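Local coordinates for beta-lactamase (Francisella tularensis subsp. tularensis, PDB 3P09), which is a class A beta-lactamase that probably hydrolyses beta-lactam antibiotics to substituted beta-amino acids, a reaction that would give the bacterium antibiotic resistance, at residues A237-V242 and S269-I274; K88-Q93 and G110-I115; F66-V71 and K179-D184. All blocks are in the same frame, centred on the assembly; numbering follows the deposited sequence.

Contact 1. Residues A237-V242 and S269-I274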
# COMPACT_ATOMS: atom_id res chain seq x y z
N ALA A 237 0.25 16.39 4.09
CA ALA A 237 -1.04 15.74 4.34
C ALA A 237 -1.16 14.37 3.66
O ALA A 237 -2.26 13.88 3.43
CB ALA A 237 -2.18 16.65 3.88
N ALA A 238 -0.02 13.74 3.35
CA ALA A 238 -0.05 12.53 2.52
C ALA A 238 -0.74 11.39 3.24
O ALA A 238 -0.27 10.92 4.28
CB ALA A 238 1.36 12.12 2.07
N THR A 239 -1.85 10.94 2.67
CA THR A 239 -2.69 9.93 3.31
C THR A 239 -3.16 8.98 2.22
O THR A 239 -3.84 9.41 1.29
CB THR A 239 -3.92 10.59 3.97
OG1 THR A 239 -3.52 11.78 4.68
CG2 THR A 239 -4.60 9.63 4.95
N ASN A 240 -2.78 7.70 2.31
CA ASN A 240 -3.08 6.75 1.22
C ASN A 240 -3.78 5.50 1.72
O ASN A 240 -3.63 5.11 2.88
CB ASN A 240 -1.80 6.28 0.50
CG ASN A 240 -0.97 7.42 -0.07
OD1 ASN A 240 -1.46 8.49 -0.39
ND2 ASN A 240 0.33 7.16 -0.21
N ASP A 241 -4.55 4.87 0.84
CA ASP A 241 -5.06 3.54 1.13
C ASP A 241 -5.19 2.81 -0.20
O ASP A 241 -5.79 3.34 -1.12
CB ASP A 241 -6.40 3.61 1.88
CG ASP A 241 -6.79 2.28 2.52
OD1 ASP A 241 -5.95 1.36 2.60
OD2 ASP A 241 -7.95 2.16 2.97
N VAL A 242 -4.60 1.62 -0.31
CA VAL A 242 -4.71 0.84 -1.55
C VAL A 242 -5.24 -0.54 -1.19
O VAL A 242 -4.70 -1.22 -0.30
CB VAL A 242 -3.36 0.73 -2.29
CG1 VAL A 242 -3.53 -0.04 -3.61
CG2 VAL A 242 -2.78 2.11 -2.55
N SER A 269 -2.29 14.55 8.16
CA SER A 269 -3.03 13.56 7.38
C SER A 269 -4.54 13.83 7.40
O SER A 269 -5.07 14.47 8.32
CB SER A 269 -2.75 12.16 7.92
OG SER A 269 -3.26 12.04 9.24
N ASN A 270 -5.24 13.33 6.39
CA ASN A 270 -6.67 13.56 6.27
C ASN A 270 -7.36 12.27 5.85
O ASN A 270 -7.40 11.93 4.68
CB ASN A 270 -6.93 14.65 5.22
CG ASN A 270 -8.41 14.97 5.05
OD1 ASN A 270 -9.28 14.20 5.46
ND2 ASN A 270 -8.69 16.11 4.43
N GLU A 271 -7.90 11.53 6.83
CA GLU A 271 -8.60 10.28 6.55
C GLU A 271 -10.02 10.52 6.04
O GLU A 271 -10.58 9.70 5.31
CB GLU A 271 -8.63 9.40 7.80
CG GLU A 271 -7.25 8.91 8.25
CD GLU A 271 -7.33 7.84 9.35
OE1 GLU A 271 -7.92 8.13 10.41
OE2 GLU A 271 -6.81 6.72 9.14
N GLU A 272 -10.60 11.65 6.41
CA GLU A 272 -12.00 11.90 6.05
C GLU A 272 -12.18 12.01 4.55
O GLU A 272 -13.19 11.57 4.00
CB GLU A 272 -12.52 13.17 6.73
CG GLU A 272 -11.89 13.45 8.09
CD GLU A 272 -12.82 13.17 9.25
OE1 GLU A 272 -14.01 13.57 9.17
OE2 GLU A 272 -12.37 12.56 10.24
N ILE A 273 -11.22 12.61 3.86
CA ILE A 273 -11.35 12.72 2.42
C ILE A 273 -11.31 11.34 1.75
O ILE A 273 -12.05 11.09 0.79
CB ILE A 273 -10.32 13.66 1.79
CG1 ILE A 273 -10.78 14.08 0.39
CG2 ILE A 273 -8.92 13.01 1.75
CD1 ILE A 273 -9.82 15.03 -0.30
N ILE A 274 -10.48 10.45 2.27
CA ILE A 274 -10.46 9.08 1.80
C ILE A 274 -11.83 8.44 2.04
O ILE A 274 -12.38 7.77 1.16
CB ILE A 274 -9.37 8.23 2.50
CG1 ILE A 274 -8.02 8.95 2.49
CG2 ILE A 274 -9.26 6.85 1.85
CD1 ILE A 274 -7.45 9.14 1.11

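Contact 2. Residues K88-Q93 and G110-I115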
# COMPACT_ATOMS: atom_id res chain seq x y z
N LYS A 88 14.58 -18.21 9.48
CA LYS A 88 14.58 -17.52 10.76
C LYS A 88 15.51 -16.32 10.76
O LYS A 88 16.69 -16.45 10.44
CB LYS A 88 14.97 -18.48 11.89
CG LYS A 88 13.98 -19.61 12.12
CD LYS A 88 14.55 -20.68 13.05
CE LYS A 88 13.70 -21.96 13.02
NZ LYS A 88 14.16 -22.99 14.01
N ILE A 89 14.98 -15.16 11.13
CA ILE A 89 15.75 -13.93 11.14
C ILE A 89 15.84 -13.39 12.56
O ILE A 89 14.82 -13.14 13.19
CB ILE A 89 15.08 -12.82 10.29
CG1 ILE A 89 14.69 -13.34 8.90
CG2 ILE A 89 16.02 -11.62 10.18
CD1 ILE A 89 15.86 -13.93 8.09
N PRO A 90 17.06 -13.22 13.07
CA PRO A 90 17.26 -12.56 14.36
C PRO A 90 16.74 -11.13 14.36
O PRO A 90 16.96 -10.39 13.41
CB PRO A 90 18.79 -12.57 14.52
CG PRO A 90 19.24 -13.74 13.72
CD PRO A 90 18.31 -13.79 12.53
N ILE A 91 16.03 -10.75 15.42
CA ILE A 91 15.57 -9.37 15.57
C ILE A 91 16.49 -8.70 16.59
O ILE A 91 16.50 -9.10 17.75
CB ILE A 91 14.11 -9.30 16.06
CG1 ILE A 91 13.20 -10.10 15.13
CG2 ILE A 91 13.65 -7.85 16.15
CD1 ILE A 91 13.39 -9.79 13.66
N ASN A 92 17.25 -7.71 16.16
CA ASN A 92 18.21 -7.02 17.03
C ASN A 92 17.73 -5.62 17.39
O ASN A 92 16.94 -5.02 16.66
CB ASN A 92 19.58 -6.95 16.35
CG ASN A 92 20.11 -8.33 15.96
OD1 ASN A 92 20.05 -9.27 16.75
ND2 ASN A 92 20.62 -8.45 14.75
N GLN A 93 18.21 -5.08 18.51
CA GLN A 93 17.78 -3.77 18.96
C GLN A 93 18.05 -2.71 17.91
O GLN A 93 17.23 -1.82 17.68
CB GLN A 93 18.49 -3.38 20.27
CG GLN A 93 17.88 -2.15 20.94
CD GLN A 93 16.42 -2.36 21.31
OE1 GLN A 93 15.54 -1.63 20.84
NE2 GLN A 93 16.15 -3.34 22.16
N GLY A 110 15.96 -9.85 20.47
CA GLY A 110 16.74 -10.92 21.07
C GLY A 110 16.18 -12.29 20.74
O GLY A 110 16.73 -13.30 21.16
N LYS A 111 15.08 -12.32 19.98
CA LYS A 111 14.53 -13.58 19.49
C LYS A 111 14.60 -13.58 17.95
O LYS A 111 15.25 -12.71 17.35
CB LYS A 111 13.07 -13.75 19.91
CG LYS A 111 12.78 -13.65 21.41
CD LYS A 111 11.27 -13.69 21.65
CE LYS A 111 10.92 -13.90 23.11
NZ LYS A 111 9.47 -14.21 23.29
N THR A 112 13.92 -14.54 17.32
CA THR A 112 13.90 -14.58 15.87
C THR A 112 12.47 -14.60 15.37
O THR A 112 11.57 -15.03 16.08
CB THR A 112 14.57 -15.84 15.30
OG1 THR A 112 13.83 -17.00 15.72
CG2 THR A 112 16.02 -15.96 15.78
N LEU A 113 12.28 -14.14 14.14
CA LEU A 113 10.99 -14.19 13.45
C LEU A 113 11.24 -14.79 12.06
O LEU A 113 12.30 -14.55 11.47
CB LEU A 113 10.41 -12.78 13.31
CG LEU A 113 9.83 -12.12 14.57
CD1 LEU A 113 9.31 -10.71 14.26
CD2 LEU A 113 8.71 -12.98 15.12
N THR A 114 10.29 -15.56 11.54
CA THR A 114 10.44 -16.07 10.17
C THR A 114 10.22 -14.92 9.18
O THR A 114 9.63 -13.90 9.52
CB THR A 114 9.43 -17.16 9.84
OG1 THR A 114 8.11 -16.60 9.85
CG2 THR A 114 9.51 -18.31 10.85
N ILE A 115 10.69 -15.10 7.95
CA ILE A 115 10.40 -14.13 6.89
C ILE A 115 8.89 -13.91 6.76
O ILE A 115 8.42 -12.77 6.62
CB ILE A 115 10.99 -14.62 5.54
CG1 ILE A 115 12.52 -14.53 5.56
CG2 ILE A 115 10.39 -13.84 4.36
CD1 ILE A 115 13.07 -13.10 5.48
O HOH W 1 17.90 -12.15 17.97

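Contact 3. Residues F66-V71 and K179-D184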
# COMPACT_ATOMS: atom_id res chain seq x y z
N PHE A 66 4.54 1.37 0.04
CA PHE A 66 5.60 0.59 -0.60
C PHE A 66 5.72 -0.78 0.07
O PHE A 66 6.21 -1.73 -0.54
CB PHE A 66 6.94 1.35 -0.56
CG PHE A 66 7.78 1.06 0.66
CD1 PHE A 66 7.58 1.76 1.85
CD2 PHE A 66 8.80 0.11 0.62
CE1 PHE A 66 8.36 1.49 2.97
CE2 PHE A 66 9.57 -0.17 1.73
CZ PHE A 66 9.35 0.52 2.91
N LYS A 67 5.27 -0.90 1.31
CA LYS A 67 5.46 -2.17 2.02
C LYS A 67 4.77 -3.37 1.35
O LYS A 67 5.21 -4.51 1.52
CB LYS A 67 5.09 -2.04 3.51
CG LYS A 67 6.07 -1.13 4.27
CD LYS A 67 5.51 -0.64 5.60
CE LYS A 67 6.51 0.32 6.26
NZ LYS A 67 5.94 0.91 7.51
N PHE A 68 3.69 -3.14 0.59
CA PHE A 68 3.07 -4.28 -0.09
C PHE A 68 3.86 -4.72 -1.33
O PHE A 68 3.87 -5.90 -1.69
CB PHE A 68 1.56 -4.08 -0.38
CG PHE A 68 1.24 -3.37 -1.68
CD1 PHE A 68 1.40 -4.01 -2.91
CD2 PHE A 68 0.72 -2.07 -1.66
CE1 PHE A 68 1.07 -3.36 -4.11
CE2 PHE A 68 0.39 -1.41 -2.86
CZ PHE A 68 0.57 -2.06 -4.08
N LEU A 69 4.55 -3.78 -1.96
CA LEU A 69 5.46 -4.12 -3.06
C LEU A 69 6.63 -4.96 -2.55
O LEU A 69 7.08 -5.92 -3.19
CB LEU A 69 6.01 -2.85 -3.69
CG LEU A 69 4.95 -1.98 -4.35
CD1 LEU A 69 5.57 -0.65 -4.83
CD2 LEU A 69 4.34 -2.73 -5.52
N LEU A 70 7.13 -4.56 -1.38
CA LEU A 70 8.24 -5.25 -0.74
C LEU A 70 7.86 -6.69 -0.40
O LEU A 70 8.62 -7.62 -0.64
CB LEU A 70 8.63 -4.50 0.54
CG LEU A 70 9.66 -5.16 1.45
CD1 LEU A 70 10.97 -5.43 0.70
CD2 LEU A 70 9.91 -4.34 2.72
N VAL A 71 6.67 -6.86 0.17
CA VAL A 71 6.20 -8.20 0.51
C VAL A 71 5.95 -9.03 -0.75
O VAL A 71 6.27 -10.22 -0.80
CB VAL A 71 4.97 -8.12 1.43
CG1 VAL A 71 4.25 -9.45 1.48
CG2 VAL A 71 5.42 -7.70 2.81
N LYS A 179 -2.71 4.94 -10.72
CA LYS A 179 -2.80 3.88 -11.71
C LYS A 179 -1.76 2.80 -11.46
O LYS A 179 -2.07 1.61 -11.40
CB LYS A 179 -2.66 4.47 -13.13
CG LYS A 179 -2.92 3.50 -14.27
CD LYS A 179 -2.80 4.21 -15.61
CE LYS A 179 -3.00 3.23 -16.77
NZ LYS A 179 -2.88 3.87 -18.11
N ALA A 180 -0.50 3.21 -11.27
CA ALA A 180 0.59 2.26 -11.15
C ALA A 180 0.43 1.39 -9.91
O ALA A 180 0.59 0.17 -9.96
CB ALA A 180 1.95 2.98 -11.15
N ILE A 181 0.14 2.04 -8.79
CA ILE A 181 0.12 1.33 -7.51
C ILE A 181 -1.09 0.40 -7.44
O ILE A 181 -1.02 -0.65 -6.81
CB ILE A 181 0.12 2.29 -6.31
CG1 ILE A 181 0.58 1.54 -5.06
CG2 ILE A 181 -1.26 2.94 -6.12
CD1 ILE A 181 2.03 1.08 -5.15
N THR A 182 -2.18 0.76 -8.12
CA THR A 182 -3.40 -0.04 -8.11
C THR A 182 -3.27 -1.24 -9.05
O THR A 182 -3.67 -2.35 -8.71
CB THR A 182 -4.65 0.81 -8.48
OG1 THR A 182 -4.81 1.85 -7.52
CG2 THR A 182 -5.93 -0.02 -8.48
N LYS A 183 -2.72 -1.03 -10.24
CA LYS A 183 -2.36 -2.15 -11.11
C LYS A 183 -1.41 -3.12 -10.36
O LYS A 183 -1.52 -4.33 -10.50
CB LYS A 183 -1.72 -1.65 -12.42
CG LYS A 183 -2.72 -0.97 -13.37
CD LYS A 183 -2.18 -0.81 -14.79
CE LYS A 183 -0.77 -0.30 -14.80
NZ LYS A 183 -0.12 -0.44 -16.14
N ASP A 184 -0.51 -2.57 -9.55
CA ASP A 184 0.44 -3.41 -8.81
C ASP A 184 -0.24 -4.35 -7.83
O ASP A 184 0.08 -5.54 -7.77
CB ASP A 184 1.44 -2.56 -8.02
CG ASP A 184 2.47 -1.89 -8.90
OD1 ASP A 184 2.60 -2.28 -10.09
OD2 ASP A 184 3.15 -0.97 -8.40

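Contact 1. Residues A237-V242 and S269-I274
The planar groups that meet Thr-239 here are peptide units. The peptide joining Ser-269 to Asn-270 offers its N-H edge to OG1, the next one, between Asn-270 and Glu-271, turns a face to the CG2 methyl, and the carbonyl of Ala-237 receives the hydroxyl from above its plane. The contact ties the start of strand 239-246, in the five-stranded antiparallel sheet of the class A beta-lactamase fold, to the beginning of the C-terminal helix 271-289. Asn-270 N donates to Thr-239 OG1 over 2.9 Å with a nearly straight angle of 166°. The same OG1 donates to Ala-237 O at 2.7 Å, lying 48° out of that carbonyl's plane, so one hydroxyl bridges the turn before the strand and the turn before the helix. With chi1 at -44°, OG1 swings back beside its own backbone N and CG2 takes the position anti to that N, which carries the methyl to 3.6 Å from Asn-270 O. No polar partner for this buried carbonyl oxygen is found in the model.

Asn-270 is the N-cap of the helix: its OD1 accepts from Ile-273 N. Further along, Ile-274 continues the packing with its two branches, CD1 approaching Thr-239 O and CG2 facing the CB of Asp-241. The carboxylates of Asp-241 and Glu-271 have partners outside the two segments, Asp-241 OD2 in Ile-216 N and Glu-271 OE2 in a salt bridge to Arg-215, whose NH1 also bonds to Asn-240 O. Between the two segments the CA atoms come nearest at Ala-237 and Ser-269, 4.2 Å apart, and Ser-269 CB lies 3.4 Å from Thr-239 OG1.

Contact 2. Residues K88-Q93 and G110-I115
Gly-110 N opens the pairing by donating to Ile-91 O at 2.9 Å, an N-H aimed nearly straight down the carbonyl; at its phi of 87° a CB would be jammed against the carbonyl O of the residue before, so this backbone shape by itself calls for glycine. Lys-111 takes part through its carbonyl, which accepts from Ile-91 N over 2.9 Å, with an N-H...O angle of 176°, and also from a water. That water lies 2.8 Å from Lys-111 O and makes only a weak second bond to Ile-91 O. Thr-112 pairs with Pro-90 as a non-hydrogen-bonded pair. Its CA makes a C-H...O contact with Ile-89 O, while CG2, anti to the carbonyl carbon, lies 3.9 Å from Pro-90 CA on the more exposed side. Leu-113 forms the hydrogen-bonded pair with Ile-89: its O accepts from Ile-89 N at 2.8 Å and its N donates back to Ile-89 O at 2.9 Å. On the buried side its CG meets Ile-91 CG1 at 4.0 Å, and both side chains touch Leu-118. Thr-114, opposite Lys-88, ends the strand; its OG1 caps a backbone N of helix 115-123 while Gln-117 OE1 accepts from Thr-114 N, as in a capping box. Ile-115 then sends CD1 back to Ile-89 CG1 at 3.8 Å. The result is a short two-stranded antiparallel sheet laid over helices 115-123 and 127-137, characteristic of the helical domain of class A beta-lactamases.

Contact 3. Residues F66-V71 and K179-D184
This is a buried, wholly non-hydrogen-bonded helix-helix contact near the centre of the chain, between the first turns of helix 66-80 and those of helix 178-190. The segment axes come no closer than 10.9 Å and their directions differ by 40°, so the backbones do not meet and large side chains have to span the interval. Phe-68 and Ile-181 carry the largest shares. The Phe-68 ring presents its rim: CZ lies 3.5 Å from Ile-181 O, near the ring plane, and 3.6 Å from Ile-181 CD1. At another point of the same rim, CE1 meets Asp-184 CB at 4.0 Å. Ring and carboxylate planes stand 68° apart, so Asp-184 is not stacked on the ring. One ring face carries Leu-69 CG from its own helix, offset toward the rim.

Ile-181 reaches across because CG1 is anti to the backbone N (chi1 -160°), and CD1 then also touches Leu-69 CD1 at 4.0 Å. The other Leu-69 branch packs on the acid: CD2 lies 3.6 Å from Asp-184 OD2. That oxygen is also close to OD2 of Asp-152, a pairing of like groups that may raise the affinity of one of them for a proton.

Lys-67, on a different side of helix 66-80, has its NZ bonded to Ser-64 OG and Ser-125 O, consistent with the SxxK motif of serine beta-lactamases. Around the contact, Phe-68 also touches Ile-123 of helix 115-123, Leu-70 leans on helix 127-137, and Thr-182 packs against Tyr-42 of sheet strand 38-44.

Contacts 1 and 3 are neighbours: their centres are about 17 Å apart, yet they touch where Val-242 CG2 meets Ile-181 CG2 at 4.0 Å and Val-242 CG1 meets Phe-68 CE2 at 4.2 Å. The strand of contact 1 thereby packs onto both helices of contact 3. Contact 2 stands apart, its centre about 25 Å from that of contact 3 and about 32 Å from that of contact 1; nearest atoms are about 7 Å and about 19 Å away, without touching. The probable active site includes Lys-67 of segment 66-71, with Ser-64 just before it and Ser-125; Lys-229, probably of the same site, pairs through its backbone with Val-242 of contact 1.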